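Beta-1,4-galactanase (Thielavia heterothallica, PDB 1HJS) hydrolyses the beta-1,4-galactosidic linkages of type I arabinogalactans, as a family 53 glycoside hydrolase. Local coordinates at residues A[181-186]-A[216-221]; A[209-214]-A[231-236]; A[221-226]-A[277-282]. All blocks are in the same frame, centred on the assembly; numbering follows the deposited sequence.

Overall arrangement
All three contacts gather around strand 208-212 and helix 223-237, a strand-helix pair of the eight-stranded parallel barrel. Contact 2 is the buried one: a methionine of that helix packs on strand 208-212, which precedes it, through apolar side chains alone. Contacts 1 and 3 are both partly buried. Contact 3 takes the same helix at its first turn and pairs it with helix 270-285, aliphatic toward the interior and looser outward; in contact 1 two loops meet over a tryptophan face, with a bound glycol alongside. Ala221 belongs to contacts 1 and 3, and Phe213 of contact 2 packs against Ala221 and Leu226. Gly182 N to Ser212 O, 2.9 Å, probably a hydrogen bond, ties contact 1 to contact 2.

Contact 1 of 3, residues A[181-186]-A[216-221]; sequences NGWDWG and FYSSSA. With PEG (di(hydroxyethyl)ether), chain M.
Ala221 and Ser220 lie against one face of the Trp183 indole, and this is the tight part of the contact. Ala221 CA stands 3.7 Å from the centroid of the five-membered ring, nearly on its normal, while Ala221 CB comes to 3.4 Å from Trp183 CD1. Farther out, Ser220 CB makes a second CH-pi contact, 3.9 Å from the centroid of the six-membered ring. The opposite face rests on Asn181 CB and Asp184 CB of its own segment, leaving the indole sandwiched. With CG between the backbone N and the carbonyl carbon (chi1 53°), the indole is turned toward segment 216-221, its face to Ala221. These two segments follow strands 174-179 and 208-212 of the TIM barrel, at the end where Glu135 and Glu245 lie, the probable proton donor and nucleophile; the Trp183 side chain is about 10 Å from that of Glu135. Replacing Trp183 with an alanine would probably open a gap between the two loops and leave the turn at Ser220 and Ala221 without its platform. At Ser218 the fit slackens: its OG, which accepts from Ser220 N in an ST turn, approaches Trp183 CZ2 obliquely at 4.2 Å. Di(hydroxyethyl)ether, probably from the crystallisation liquor, sits close at the indole edge, its C3 3.5 Å from Trp183 CZ3; its O1 accepts from Gly186 N at 3.1 Å and its O4 donates to Ser220 O.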
ATOM      1  N   ASN A 181      10.088   3.126   4.086  1.00 12.14           N
ATOM      2  CA  ASN A 181      11.517   2.841   3.935  1.00 12.77           C
ATOM      3  C   ASN A 181      11.916   1.377   4.150  1.00 12.45           C
ATOM      4  O   ASN A 181      12.679   1.052   5.069  1.00 11.94           O
ATOM      5  CB  ASN A 181      12.330   3.737   4.882  1.00 13.65           C
ATOM      6  CG  ASN A 181      12.133   5.220   4.600  1.00 15.10           C
ATOM      7  OD1 ASN A 181      11.819   5.613   3.475  1.00 14.92           O
ATOM      8  ND2 ASN A 181      12.331   6.052   5.620  1.00 14.81           N
ATOM      9  N   GLY A 182      11.421   0.501   3.282  1.00 12.18           N
ATOM     10  CA  GLY A 182      11.729  -0.913   3.395  1.00 12.06           C
ATOM     11  C   GLY A 182      13.208  -1.241   3.355  1.00 12.69           C
ATOM     12  O   GLY A 182      13.618  -2.313   3.804  1.00 12.61           O
ATOM     13  N   TRP A 183      14.009  -0.326   2.818  1.00 12.96           N
ATOM     14  CA  TRP A 183      15.453  -0.527   2.717  1.00 13.72           C
ATOM     15  C   TRP A 183      16.171  -0.280   4.040  1.00 13.77           C
ATOM     16  O   TRP A 183      17.319  -0.689   4.212  1.00 14.27           O
ATOM     17  CB  TRP A 183      16.038   0.422   1.669  1.00 14.37           C
ATOM     18  CG  TRP A 183      15.652   1.854   1.908  1.00 15.09           C
ATOM     19  CD1 TRP A 183      14.574   2.510   1.381  1.00 14.55           C
ATOM     20  CD2 TRP A 183      16.304   2.788   2.778  1.00 15.15           C
ATOM     21  NE1 TRP A 183      14.515   3.791   1.869  1.00 15.12           N
ATOM     22  CE2 TRP A 183      15.564   3.991   2.728  1.00 15.54           C
ATOM     23  CE3 TRP A 183      17.440   2.726   3.597  1.00 16.61           C
ATOM     24  CZ2 TRP A 183      15.923   5.125   3.463  1.00 15.96           C
ATOM     25  CZ3 TRP A 183      17.798   3.859   4.332  1.00 16.61           C
ATOM     26  CH2 TRP A 183      17.040   5.041   4.256  1.00 16.63           C
ATOM     27  N   ASP A 184      15.493   0.395   4.962  1.00 13.97           N
ATOM     28  CA  ASP A 184      16.071   0.744   6.261  1.00 14.64           C
ATOM     29  C   ASP A 184      15.862  -0.335   7.319  1.00 14.72           C
ATOM     30  O   ASP A 184      14.931  -0.250   8.122  1.00 14.41           O
ATOM     31  CB  ASP A 184      15.464   2.068   6.738  1.00 14.60           C
ATOM     32  CG  ASP A 184      16.145   2.618   7.978  1.00 16.24           C
ATOM     33  OD1 ASP A 184      17.026   1.937   8.540  1.00 15.33           O
ATOM     34  OD2 ASP A 184      15.787   3.744   8.391  1.00 17.06           O
ATOM     35  N   TRP A 185      16.733  -1.342   7.323  1.00 14.83           N
ATOM     36  CA  TRP A 185      16.637  -2.433   8.288  1.00 15.21           C
ATOM     37  C   TRP A 185      16.643  -1.932   9.731  1.00 15.45           C
ATOM     38  O   TRP A 185      15.844  -2.382  10.557  1.00 14.87           O
ATOM     39  CB  TRP A 185      17.789  -3.430   8.084  1.00 15.93           C
ATOM     40  CG  TRP A 185      17.985  -4.385   9.237  1.00 15.91           C
ATOM     41  CD1 TRP A 185      19.120  -4.541   9.987  1.00 16.35           C
ATOM     42  CD2 TRP A 185      17.020  -5.300   9.777  1.00 15.65           C
ATOM     43  NE1 TRP A 185      18.918  -5.494  10.961  1.00 16.36           N
ATOM     44  CE2 TRP A 185      17.638  -5.976  10.854  1.00 15.68           C
ATOM     45  CE3 TRP A 185      15.692  -5.616   9.456  1.00 15.44           C
ATOM     46  CZ2 TRP A 185      16.975  -6.948  11.610  1.00 15.55           C
ATOM     47  CZ3 TRP A 185      15.031  -6.585  10.209  1.00 15.16           C
ATOM     48  CH2 TRP A 185      15.675  -7.238  11.274  1.00 15.52           C
ATOM     49  N   GLY A 186      17.545  -1.002  10.033  1.00 15.48           N
ATOM     50  CA  GLY A 186      17.625  -0.475  11.387  1.00 15.27           C
ATOM     51  C   GLY A 186      16.282  -0.013  11.922  1.00 15.70           C
ATOM     52  O   GLY A 186      15.915  -0.311  13.061  1.00 15.44           O
ATOM     53  N   PHE A 216      13.353   7.813  -5.129  1.00 13.43           N
ATOM     54  CA  PHE A 216      13.606   9.249  -5.159  1.00 14.22           C
ATOM     55  C   PHE A 216      13.453  10.076  -3.886  1.00 14.57           C
ATOM     56  O   PHE A 216      13.220  11.283  -3.964  1.00 15.23           O
ATOM     57  CB  PHE A 216      12.761   9.878  -6.271  1.00 13.27           C
ATOM     58  CG  PHE A 216      11.381   9.300  -6.381  1.00 13.40           C
ATOM     59  CD1 PHE A 216      10.507   9.330  -5.297  1.00 13.59           C
ATOM     60  CD2 PHE A 216      10.951   8.723  -7.568  1.00 13.44           C
ATOM     61  CE1 PHE A 216       9.217   8.790  -5.396  1.00 13.77           C
ATOM     62  CE2 PHE A 216       9.664   8.181  -7.677  1.00 13.97           C
ATOM     63  CZ  PHE A 216       8.799   8.217  -6.588  1.00 13.33           C
ATOM     64  N   TYR A 217      13.597   9.450  -2.725  1.00 15.02           N
ATOM     65  CA  TYR A 217      13.488  10.173  -1.460  1.00 15.52           C
ATOM     66  C   TYR A 217      14.770  10.039  -0.646  1.00 16.33           C
ATOM     67  O   TYR A 217      14.858  10.542   0.475  1.00 16.20           O
ATOM     68  CB  TYR A 217      12.310   9.651  -0.638  1.00 15.80           C
ATOM     69  CG  TYR A 217      10.960   9.971  -1.235  1.00 16.12           C
ATOM     70  CD1 TYR A 217      10.614  11.286  -1.556  1.00 16.67           C
ATOM     71  CD2 TYR A 217      10.025   8.965  -1.480  1.00 16.45           C
ATOM     72  CE1 TYR A 217       9.373  11.590  -2.106  1.00 17.03           C
ATOM     73  CE2 TYR A 217       8.780   9.259  -2.032  1.00 16.30           C
ATOM     74  CZ  TYR A 217       8.460  10.571  -2.342  1.00 16.80           C
ATOM     75  OH  TYR A 217       7.234  10.864  -2.884  1.00 16.76           O
ATOM     76  N   SER A 218      15.758   9.361  -1.224  1.00 16.29           N
ATOM     77  CA  SER A 218      17.040   9.131  -0.564  1.00 16.98           C
ATOM     78  C   SER A 218      17.881   8.168  -1.385  1.00 16.91           C
ATOM     79  O   SER A 218      17.383   7.150  -1.862  1.00 16.74           O
ATOM     80  CB  SER A 218      16.826   8.538   0.832  1.00 17.11           C
ATOM     81  OG  SER A 218      18.045   8.036   1.364  1.00 18.24           O
ATOM     82  N   SER A 219      19.161   8.487  -1.545  1.00 16.71           N
ATOM     83  CA  SER A 219      20.064   7.630  -2.305  1.00 16.75           C
ATOM     84  C   SER A 219      20.360   6.339  -1.542  1.00 16.63           C
ATOM     85  O   SER A 219      20.967   5.415  -2.084  1.00 16.37           O
ATOM     86  CB  SER A 219      21.376   8.369  -2.598  1.00 17.05           C
ATOM     87  OG  SER A 219      22.008   8.770  -1.398  1.00 16.40           O
ATOM     88  N   SER A 220      19.929   6.277  -0.286  1.00 16.51           N
ATOM     89  CA  SER A 220      20.157   5.086   0.532  1.00 16.88           C
ATOM     90  C   SER A 220      19.236   3.929   0.147  1.00 16.33           C
ATOM     91  O   SER A 220      19.470   2.789   0.545  1.00 16.58           O
ATOM     92  CB  SER A 220      19.960   5.419   2.014  1.00 17.84           C
ATOM     93  OG  SER A 220      20.935   6.351   2.462  1.00 17.85           O
ATOM     94  N   ALA A 221      18.201   4.227  -0.633  1.00 15.84           N
ATOM     95  CA  ALA A 221      17.231   3.213  -1.053  1.00 14.98           C
ATOM     96  C   ALA A 221      17.741   2.332  -2.189  1.00 15.03           C
ATOM     97  O   ALA A 221      17.103   2.222  -3.240  1.00 14.25           O
ATOM     98  CB  ALA A 221      15.919   3.890  -1.466  1.00 14.32           C
TER
HETATM   99  C1  PEG M 806      19.983  -0.642   7.132  1.00 46.07           C
HETATM  100  O1  PEG M 806      19.925   0.029   8.427  1.00 45.73           O
HETATM  101  C2  PEG M 806      19.881   0.436   6.084  1.00 46.35           C
HETATM  102  O2  PEG M 806      21.075   1.045   5.516  1.00 46.40           O
HETATM  103  C3  PEG M 806      20.837   2.057   4.534  1.00 46.50           C
HETATM  104  C4  PEG M 806      21.911   2.214   3.429  1.00 46.66           C
HETATM  105  O4  PEG M 806      21.716   1.516   2.174  1.00 46.44           O

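Contact 2 of 3, residues A[209-214]-A[231-236]; sequences MGVSFY and DNMAKT
Met233 meets Met209 and Val211 without a ring between them; the indole nearby is that of Trp185, on helix 185-196, which also touches Met233. The meeting itself is made by methyls, a methylene and a thioether sulfur. It belongs to the beta-alpha-beta unit of strand 208-212, helix 223-237 and strand 240-245 in the TIM barrel, and seats the helix on the strand that precedes it. Met233 CE does the touching. It lies 3.8 Å from Met209 CB and 3.9 Å from Met209 SD, and Val211 CG1 is also 3.9 Å from Met233 CE. The Met233 chain runs out extended as far as SD and then bends at chi3 (64°), which turns its methyl onto the pair of strand residues. Met209 and Val211 face the helix from alternate positions; between them Gly210 has no side chain, and its face of the strand is turned from the helix. Gln188 of helix 185-196 also touches Met233, while Ser212, next along the strand, hydrogen-bonds Glu135, the likely proton donor. Next to Met233 in the helix, Asn232 O accepts two bonds from Thr236, one turn further on: its N at 3.1 Å and its OG1 at 2.7 Å, arriving from opposite faces of the carbonyl plane.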
ATOM      1  N   MET A 209       4.122  -8.338   6.530  1.00 12.42           N
ATOM      2  CA  MET A 209       4.883  -7.126   6.779  1.00 12.42           C
ATOM      3  C   MET A 209       5.040  -6.470   5.421  1.00 12.34           C
ATOM      4  O   MET A 209       5.629  -7.053   4.504  1.00 12.18           O
ATOM      5  CB  MET A 209       6.264  -7.442   7.354  1.00 13.35           C
ATOM      6  CG  MET A 209       6.221  -8.065   8.733  1.00 13.03           C
ATOM      7  SD  MET A 209       7.867  -8.294   9.417  1.00 13.63           S
ATOM      8  CE  MET A 209       7.454  -8.458  11.153  1.00 12.96           C
ATOM      9  N   GLY A 210       4.489  -5.272   5.281  1.00 11.80           N
ATOM     10  CA  GLY A 210       4.601  -4.570   4.018  1.00 11.77           C
ATOM     11  C   GLY A 210       5.539  -3.390   4.164  1.00 11.46           C
ATOM     12  O   GLY A 210       5.660  -2.822   5.249  1.00 11.33           O
ATOM     13  N   VAL A 211       6.218  -3.028   3.082  1.00 10.71           N
ATOM     14  CA  VAL A 211       7.126  -1.893   3.118  1.00 10.66           C
ATOM     15  C   VAL A 211       6.967  -1.049   1.867  1.00 10.35           C
ATOM     16  O   VAL A 211       6.619  -1.562   0.801  1.00  9.83           O
ATOM     17  CB  VAL A 211       8.606  -2.337   3.182  1.00 10.87           C
ATOM     18  CG1 VAL A 211       8.845  -3.192   4.416  1.00 11.24           C
ATOM     19  CG2 VAL A 211       8.981  -3.103   1.917  1.00 11.81           C
ATOM     20  N   SER A 212       7.204   0.249   2.009  1.00  9.95           N
ATOM     21  CA  SER A 212       7.164   1.147   0.865  1.00 10.60           C
ATOM     22  C   SER A 212       8.614   1.162   0.384  1.00 10.72           C
ATOM     23  O   SER A 212       9.538   1.037   1.192  1.00 10.95           O
ATOM     24  CB  SER A 212       6.756   2.562   1.282  1.00 10.16           C
ATOM     25  OG  SER A 212       5.441   2.599   1.811  1.00 11.41           O
ATOM     26  N   PHE A 213       8.816   1.289  -0.921  1.00 10.59           N
ATOM     27  CA  PHE A 213      10.161   1.341  -1.473  1.00 10.58           C
ATOM     28  C   PHE A 213      10.158   2.265  -2.677  1.00 11.48           C
ATOM     29  O   PHE A 213       9.673   1.901  -3.752  1.00 11.70           O
ATOM     30  CB  PHE A 213      10.648  -0.049  -1.891  1.00 10.40           C
ATOM     31  CG  PHE A 213      12.048  -0.052  -2.448  1.00  9.81           C
ATOM     32  CD1 PHE A 213      13.137   0.216  -1.622  1.00 10.15           C
ATOM     33  CD2 PHE A 213      12.274  -0.289  -3.798  1.00  9.22           C
ATOM     34  CE1 PHE A 213      14.437   0.249  -2.139  1.00 10.34           C
ATOM     35  CE2 PHE A 213      13.568  -0.259  -4.328  1.00 10.45           C
ATOM     36  CZ  PHE A 213      14.652   0.012  -3.495  1.00 10.20           C
ATOM     37  N   TYR A 214      10.692   3.468  -2.478  1.00 11.20           N
ATOM     38  CA  TYR A 214      10.767   4.484  -3.522  1.00 11.98           C
ATOM     39  C   TYR A 214      12.236   4.834  -3.767  1.00 12.40           C
ATOM     40  O   TYR A 214      13.046   4.848  -2.835  1.00 12.72           O
ATOM     41  CB  TYR A 214       9.997   5.731  -3.092  1.00 11.61           C
ATOM     42  CG  TYR A 214       8.493   5.560  -3.100  1.00 11.76           C
ATOM     43  CD1 TYR A 214       7.782   5.525  -4.300  1.00 11.36           C
ATOM     44  CD2 TYR A 214       7.777   5.449  -1.907  1.00 12.05           C
ATOM     45  CE1 TYR A 214       6.396   5.388  -4.312  1.00 12.25           C
ATOM     46  CE2 TYR A 214       6.385   5.311  -1.911  1.00 12.19           C
ATOM     47  CZ  TYR A 214       5.706   5.286  -3.116  1.00 11.78           C
ATOM     48  OH  TYR A 214       4.332   5.177  -3.138  1.00 12.63           O
ATOM     49  N   ASP A 231      15.496  -9.604   3.766  1.00 12.79           N
ATOM     50  CA  ASP A 231      16.048 -10.883   4.214  1.00 13.61           C
ATOM     51  C   ASP A 231      16.078 -10.929   5.742  1.00 13.77           C
ATOM     52  O   ASP A 231      15.719 -11.933   6.351  1.00 13.94           O
ATOM     53  CB  ASP A 231      17.471 -11.076   3.682  1.00 13.41           C
ATOM     54  CG  ASP A 231      17.518 -11.800   2.337  1.00 14.25           C
ATOM     55  OD1 ASP A 231      16.457 -12.192   1.800  1.00 14.56           O
ATOM     56  OD2 ASP A 231      18.636 -11.987   1.816  1.00 13.97           O
ATOM     57  N   ASN A 232      16.512  -9.832   6.358  1.00 14.07           N
ATOM     58  CA  ASN A 232      16.595  -9.766   7.814  1.00 14.29           C
ATOM     59  C   ASN A 232      15.219  -9.842   8.466  1.00 14.56           C
ATOM     60  O   ASN A 232      15.045 -10.498   9.497  1.00 13.88           O
ATOM     61  CB  ASN A 232      17.310  -8.484   8.248  1.00 14.26           C
ATOM     62  CG  ASN A 232      18.786  -8.496   7.892  1.00 14.30           C
ATOM     63  OD1 ASN A 232      19.350  -9.545   7.585  1.00 15.16           O
ATOM     64  ND2 ASN A 232      19.419  -7.332   7.942  1.00 13.76           N
ATOM     65  N   MET A 233      14.246  -9.161   7.869  1.00 14.09           N
ATOM     66  CA  MET A 233      12.885  -9.172   8.394  1.00 14.48           C
ATOM     67  C   MET A 233      12.322 -10.585   8.316  1.00 15.22           C
ATOM     68  O   MET A 233      11.668 -11.064   9.249  1.00 15.33           O
ATOM     69  CB  MET A 233      11.997  -8.231   7.581  1.00 14.18           C
ATOM     70  CG  MET A 233      12.365  -6.764   7.710  1.00 14.33           C
ATOM     71  SD  MET A 233      11.515  -5.726   6.500  1.00 14.31           S
ATOM     72  CE  MET A 233       9.797  -5.960   7.005  1.00 13.97           C
ATOM     73  N   ALA A 234      12.585 -11.249   7.195  1.00 15.63           N
ATOM     74  CA  ALA A 234      12.092 -12.606   6.964  1.00 16.29           C
ATOM     75  C   ALA A 234      12.640 -13.625   7.952  1.00 17.04           C
ATOM     76  O   ALA A 234      11.896 -14.426   8.514  1.00 17.05           O
ATOM     77  CB  ALA A 234      12.423 -13.046   5.541  1.00 15.79           C
ATOM     78  N   LYS A 235      13.944 -13.606   8.176  1.00 17.74           N
ATOM     79  CA  LYS A 235      14.496 -14.588   9.084  1.00 19.29           C
ATOM     80  C   LYS A 235      14.236 -14.272  10.555  1.00 18.74           C
ATOM     81  O   LYS A 235      14.289 -15.164  11.395  1.00 18.74           O
ATOM     82  CB  LYS A 235      15.986 -14.762   8.831  1.00 21.56           C
ATOM     83  CG  LYS A 235      16.835 -13.813   9.596  1.00 24.40           C
ATOM     84  CD  LYS A 235      18.012 -14.546  10.187  1.00 26.78           C
ATOM     85  CE  LYS A 235      19.234 -14.404   9.315  1.00 28.62           C
ATOM     86  NZ  LYS A 235      20.466 -14.870  10.001  1.00 30.71           N
ATOM     87  N   THR A 236      13.941 -13.013  10.870  1.00 17.98           N
ATOM     88  CA  THR A 236      13.675 -12.649  12.259  1.00 17.48           C
ATOM     89  C   THR A 236      12.248 -12.994  12.687  1.00 17.54           C
ATOM     90  O   THR A 236      12.049 -13.575  13.754  1.00 16.94           O
ATOM     91  CB  THR A 236      13.881 -11.134  12.526  1.00 17.62           C
ATOM     92  OG1 THR A 236      15.218 -10.753  12.185  1.00 16.53           O
ATOM     93  CG2 THR A 236      13.649 -10.822  14.002  1.00 17.34           C
TER

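Contact 3 of 3, residues A[221-226]-A[277-282]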
ATOM      1  N   ALA A 221      18.201   4.227  -0.633  1.00 15.84           N
ATOM      2  CA  ALA A 221      17.231   3.213  -1.053  1.00 14.98           C
ATOM      3  C   ALA A 221      17.741   2.332  -2.189  1.00 15.03           C
ATOM      4  O   ALA A 221      17.103   2.222  -3.240  1.00 14.25           O
ATOM      5  CB  ALA A 221      15.919   3.890  -1.466  1.00 14.32           C
ATOM      6  N   THR A 222      18.894   1.704  -1.978  1.00 14.44           N
ATOM      7  CA  THR A 222      19.465   0.831  -2.990  1.00 14.76           C
ATOM      8  C   THR A 222      18.731  -0.503  -3.010  1.00 14.75           C
ATOM      9  O   THR A 222      18.085  -0.883  -2.035  1.00 14.06           O
ATOM     10  CB  THR A 222      20.950   0.538  -2.715  1.00 15.42           C
ATOM     11  OG1 THR A 222      21.087  -0.033  -1.406  1.00 15.07           O
ATOM     12  CG2 THR A 222      21.773   1.816  -2.798  1.00 15.53           C
ATOM     13  N   LEU A 223      18.829  -1.208  -4.130  1.00 14.71           N
ATOM     14  CA  LEU A 223      18.204  -2.513  -4.245  1.00 15.15           C
ATOM     15  C   LEU A 223      18.931  -3.451  -3.288  1.00 15.34           C
ATOM     16  O   LEU A 223      18.338  -4.376  -2.729  1.00 14.78           O
ATOM     17  CB  LEU A 223      18.317  -3.023  -5.681  1.00 15.74           C
ATOM     18  CG  LEU A 223      17.554  -2.177  -6.706  1.00 16.08           C
ATOM     19  CD1 LEU A 223      17.862  -2.672  -8.108  1.00 16.70           C
ATOM     20  CD2 LEU A 223      16.059  -2.263  -6.429  1.00 15.98           C
ATOM     21  N   SER A 224      20.224  -3.203  -3.096  1.00 15.28           N
ATOM     22  CA  SER A 224      21.022  -4.024  -2.195  1.00 15.56           C
ATOM     23  C   SER A 224      20.512  -3.882  -0.760  1.00 14.64           C
ATOM     24  O   SER A 224      20.379  -4.872  -0.044  1.00 13.85           O
ATOM     25  CB  SER A 224      22.502  -3.621  -2.267  1.00 16.33           C
ATOM     26  OG  SER A 224      22.677  -2.275  -1.875  1.00 18.97           O
ATOM     27  N   ALA A 225      20.219  -2.652  -0.347  1.00 13.61           N
ATOM     28  CA  ALA A 225      19.722  -2.407   1.003  1.00 13.61           C
ATOM     29  C   ALA A 225      18.335  -3.021   1.189  1.00 13.42           C
ATOM     30  O   ALA A 225      18.004  -3.499   2.272  1.00 13.31           O
ATOM     31  CB  ALA A 225      19.674  -0.909   1.287  1.00 12.84           C
ATOM     32  N   LEU A 226      17.520  -2.994   0.138  1.00 13.46           N
ATOM     33  CA  LEU A 226      16.180  -3.573   0.215  1.00 12.68           C
ATOM     34  C   LEU A 226      16.311  -5.079   0.413  1.00 12.98           C
ATOM     35  O   LEU A 226      15.666  -5.662   1.284  1.00 12.85           O
ATOM     36  CB  LEU A 226      15.395  -3.292  -1.072  1.00 13.33           C
ATOM     37  CG  LEU A 226      13.987  -3.896  -1.114  1.00 13.04           C
ATOM     38  CD1 LEU A 226      13.136  -3.298  -0.008  1.00 12.87           C
ATOM     39  CD2 LEU A 226      13.356  -3.631  -2.475  1.00 13.58           C
ATOM     40  N   ILE A 277      10.708  -2.208 -11.973  1.00 10.98           N
ATOM     41  CA  ILE A 277       9.630  -2.999 -11.387  1.00 11.44           C
ATOM     42  C   ILE A 277       9.982  -4.484 -11.367  1.00 11.46           C
ATOM     43  O   ILE A 277       9.780  -5.155 -10.362  1.00 10.99           O
ATOM     44  CB  ILE A 277       8.308  -2.795 -12.162  1.00 11.15           C
ATOM     45  CG1 ILE A 277       7.858  -1.336 -12.030  1.00 11.16           C
ATOM     46  CG2 ILE A 277       7.230  -3.738 -11.629  1.00 11.23           C
ATOM     47  CD1 ILE A 277       6.669  -0.962 -12.892  1.00 11.50           C
ATOM     48  N   THR A 278      10.511  -4.990 -12.477  1.00 11.94           N
ATOM     49  CA  THR A 278      10.883  -6.399 -12.563  1.00 12.28           C
ATOM     50  C   THR A 278      11.989  -6.721 -11.554  1.00 12.17           C
ATOM     51  O   THR A 278      11.976  -7.779 -10.919  1.00 11.74           O
ATOM     52  CB  THR A 278      11.353  -6.758 -13.992  1.00 13.26           C
ATOM     53  OG1 THR A 278      10.289  -6.499 -14.926  1.00 13.45           O
ATOM     54  CG2 THR A 278      11.738  -8.226 -14.076  1.00 13.57           C
ATOM     55  N   ASN A 279      12.940  -5.806 -11.401  1.00 11.44           N
ATOM     56  CA  ASN A 279      14.030  -6.017 -10.455  1.00 12.13           C
ATOM     57  C   ASN A 279      13.530  -6.024  -9.016  1.00 11.91           C
ATOM     58  O   ASN A 279      13.915  -6.885  -8.226  1.00 12.02           O
ATOM     59  CB  ASN A 279      15.112  -4.949 -10.636  1.00 12.40           C
ATOM     60  CG  ASN A 279      15.949  -5.181 -11.881  1.00 13.89           C
ATOM     61  OD1 ASN A 279      15.790  -6.191 -12.572  1.00 14.29           O
ATOM     62  ND2 ASN A 279      16.852  -4.250 -12.170  1.00 14.72           N
ATOM     63  N   VAL A 280      12.671  -5.069  -8.666  1.00 11.88           N
ATOM     64  CA  VAL A 280      12.143  -5.030  -7.301  1.00 11.42           C
ATOM     65  C   VAL A 280      11.311  -6.288  -7.054  1.00 11.45           C
ATOM     66  O   VAL A 280      11.365  -6.877  -5.975  1.00 10.87           O
ATOM     67  CB  VAL A 280      11.259  -3.781  -7.062  1.00 11.64           C
ATOM     68  CG1 VAL A 280      10.620  -3.853  -5.675  1.00 11.23           C
ATOM     69  CG2 VAL A 280      12.098  -2.516  -7.196  1.00 11.36           C
ATOM     70  N   ALA A 281      10.552  -6.703  -8.063  1.00 11.47           N
ATOM     71  CA  ALA A 281       9.719  -7.895  -7.940  1.00 12.14           C
ATOM     72  C   ALA A 281      10.585  -9.109  -7.650  1.00 12.36           C
ATOM     73  O   ALA A 281      10.275  -9.916  -6.770  1.00 11.19           O
ATOM     74  CB  ALA A 281       8.921  -8.119  -9.226  1.00 12.25           C
ATOM     75  N   ASN A 282      11.678  -9.237  -8.391  1.00 12.57           N
ATOM     76  CA  ASN A 282      12.558 -10.372  -8.199  1.00 13.42           C
ATOM     77  C   ASN A 282      13.339 -10.311  -6.901  1.00 13.02           C
ATOM     78  O   ASN A 282      13.750 -11.341  -6.383  1.00 13.48           O
ATOM     79  CB  ASN A 282      13.476 -10.533  -9.408  1.00 14.69           C
ATOM     80  CG  ASN A 282      12.740 -11.126 -10.599  1.00 17.09           C
ATOM     81  OD1 ASN A 282      12.103 -12.169 -10.478  1.00 19.22           O
ATOM     82  ND2 ASN A 282      12.820 -10.468 -11.746  1.00 17.79           N
TER
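A chi1 of -65° sets CG of Leu223 beside its backbone N; the chain runs out extended to CD1, by Asn279, while the branch methyl CD2 turns to Val280 on helix 270-285. In Val280 a chi1 of 174° puts CG1 anti to the backbone N and CG2 beside it, and this divides the valine's work: CG2 faces Leu223 and CG1 Leu226. Leu223 CD2 lies 4.0 Å from Val280 CG2, the two side chains crossing at about a right angle, and one turn later Leu226 CD2 comes within 4.2 Å of Val280 CG1. Val280 thus sits against a pair of leucines three positions apart on the same side of helix 223-237. These are successive outer helices of the TIM barrel, following the sixth and seventh strands, and the contact closes the seam between them. On the inner side the seam continues into the barrel wall, because Val280 also packs on Leu293 of strand 290-296 and Phe213 touches both Leu223 and Leu226. Toward the outside the fit is slacker: Leu223 CD1 has Asn279 CB 4.4 Å away, a loose touch at the rim. The start of helix 223-237 is itself well fixed. Thr222 is the N-cap, its OG1 accepting from Ala225 N at 3.0 Å with an N-H...O angle of 151°. Asp262 takes the Leu223 and Ser224 amides, one on each carboxylate oxygen, and its negative charge would probably be favoured at this helix N-terminus.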